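Local coordinates for protein molybdopterin converting factor, subunit 1 (Pyrococcus furiosus, PDB 1VJK) that probably serves as the small, ubiquitin-like sulfur-carrier subunit of molybdopterin synthase in molybdenum cofactor biosynthesis, at residues L42-E45 with I46-R49. Residues are numbered along the deposited sequence; the frame is centred on the assembly and turned at random.
Sequences LIEE and IKKR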
loop_
_atom_site.group_PDB
_atom_site.type_symbol
_atom_site.label_atom_id
_atom_site.label_comp_id
_atom_site.label_asym_id
_atom_site.label_seq_id
_atom_site.Cartn_x
_atom_site.Cartn_y
_atom_site.Cartn_z
ATOM N N LEU A 42 -2.251 0.635 -6.657
ATOM C CA LEU A 42 -2.502 1.161 -5.315
ATOM C C LEU A 42 -1.298 1.948 -4.786
ATOM O O LEU A 42 -1.476 3.047 -4.229
ATOM C CB LEU A 42 -2.842 0.015 -4.366
ATOM C CG LEU A 42 -2.968 0.401 -2.893
ATOM C CD1 LEU A 42 -4.096 1.476 -2.669
ATOM C CD2 LEU A 42 -3.184 -0.853 -2.043
ATOM N N ILE A 43 -0.088 1.433 -5.001
ATOM C CA ILE A 43 1.110 2.150 -4.583
ATOM C C ILE A 43 1.172 3.512 -5.269
ATOM O O ILE A 43 1.468 4.546 -4.616
ATOM C CB ILE A 43 2.356 1.309 -4.870
ATOM C CG1 ILE A 43 2.382 0.123 -3.918
ATOM C CG2 ILE A 43 3.646 2.167 -4.732
ATOM C CD1 ILE A 43 3.472 -0.952 -4.233
ATOM N N GLU A 44 0.887 3.558 -6.583
ATOM C CA GLU A 44 0.866 4.863 -7.255
ATOM C C GLU A 44 -0.172 5.814 -6.707
ATOM O O GLU A 44 0.084 7.036 -6.634
ATOM C CB GLU A 44 0.730 4.694 -8.765
ATOM C CG GLU A 44 1.955 4.025 -9.392
ATOM C CD GLU A 44 3.276 4.675 -9.002
ATOM O OE1 GLU A 44 3.484 5.857 -9.354
ATOM O OE2 GLU A 44 4.106 4.016 -8.330
ATOM N N GLU A 45 -1.326 5.293 -6.318
ATOM C CA GLU A 45 -2.362 6.139 -5.754
ATOM C C GLU A 45 -1.965 6.651 -4.369
ATOM O O GLU A 45 -2.258 7.810 -4.053
ATOM C CB GLU A 45 -3.712 5.396 -5.715
ATOM C CG GLU A 45 -4.865 6.182 -5.066
ATOM C CD GLU A 45 -5.339 7.396 -5.855
ATOM O OE1 GLU A 45 -5.033 7.508 -7.056
ATOM O OE2 GLU A 45 -6.047 8.249 -5.271
ATOM N N ILE A 46 -1.291 5.826 -3.546
ATOM C CA ILE A 46 -0.810 6.302 -2.242
ATOM C C ILE A 46 0.145 7.480 -2.441
ATOM O O ILE A 46 0.021 8.513 -1.749
ATOM C CB ILE A 46 -0.154 5.149 -1.465
ATOM C CG1 ILE A 46 -1.255 4.182 -1.002
ATOM C CG2 ILE A 46 0.630 5.680 -0.293
ATOM C CD1 ILE A 46 -0.738 2.861 -0.519
ATOM N N LYS A 47 1.048 7.341 -3.406
ATOM C CA LYS A 47 2.003 8.409 -3.726
ATOM C C LYS A 47 1.312 9.678 -4.245
ATOM O O LYS A 47 1.770 10.806 -3.949
ATOM C CB LYS A 47 3.034 7.912 -4.734
ATOM C CG LYS A 47 3.901 6.832 -4.200
ATOM C CD LYS A 47 4.837 6.337 -5.319
ATOM C CE LYS A 47 5.732 5.240 -4.848
ATOM N NZ LYS A 47 6.347 4.607 -6.069
ATOM N N LYS A 48 0.227 9.509 -4.995
ATOM C CA LYS A 48 -0.527 10.638 -5.513
ATOM C C LYS A 48 -1.255 11.373 -4.391
ATOM O O LYS A 48 -1.339 12.610 -4.404
ATOM C CB LYS A 48 -1.530 10.152 -6.563
ATOM C CG LYS A 48 -2.358 11.256 -7.196
ATOM C CD LYS A 48 -3.264 10.706 -8.301
ATOM C CE LYS A 48 -4.017 11.838 -8.970
ATOM N NZ LYS A 48 -5.038 12.422 -8.036
ATOM N N ARG A 49 -1.805 10.638 -3.427
ATOM C CA ARG A 49 -2.535 11.257 -2.334
ATOM C C ARG A 49 -1.612 11.897 -1.309
ATOM O O ARG A 49 -1.971 12.864 -0.640
ATOM C CB ARG A 49 -3.379 10.211 -1.624
ATOM C CG ARG A 49 -4.519 9.741 -2.429
ATOM C CD ARG A 49 -5.409 8.843 -1.639
ATOM N NE ARG A 49 -6.560 8.409 -2.446
ATOM C CZ ARG A 49 -7.754 8.088 -1.946
ATOM N NH1 ARG A 49 -7.974 8.102 -0.635
ATOM N NH2 ARG A 49 -8.696 7.704 -2.778
#
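Glu45 and Arg49, one turn apart near the end of helix 39-49, meet in a salt bridge in which Arg49 NE lies 2.9 Å from Glu45 OE2. The bond is nearly straight, with an N-H...O angle of 175°, and OE2 alone takes it, through its anti lone pair. The oxygen sits at the edge of the guanidinium, in its plane, while the carboxylate is turned 78° against that plane. Arg49 NH1 forms a further salt bridge with Glu29, and the Arg49 side chain touches Ile31 of strand 28-33.

A second bridge spans three residues: Lys47 NZ approaches Glu44 OE2 at 3.2 Å from the syn side, somewhat out of the carboxylate plane. The glutamate chain bends at chi2 (-51°) to bring its oxygen across to the lysine, whose own chain runs extended beyond CG. On its way Lys47 lies alongside Ile43, its CE 3.7 Å from Ile43 CG2. An alanine in place of Lys47 would probably leave the Glu44 carboxylate without this cationic partner and take away the aliphatic chain that lies against Ile43 CG2.

On the buried side, Leu42 CG and Ile46 CD1 pack at 4.1 Å; Leu42 touches Val12, Val14 and Val89, and Ile46 touches Tyr16 and Val91, seating the helix on the sheet of this ubiquitin-like fold. Backbone bonds such as Ile46 N to Leu42 O (2.9 Å) hold the turns together. The helix is thus amphipathic: Leu42 and Ile46 face the sheet and Ile43 packs on Phe58 and Trp79, while i to i+3 and i to i+4 ion pairs probably add to the stability of its more exposed side.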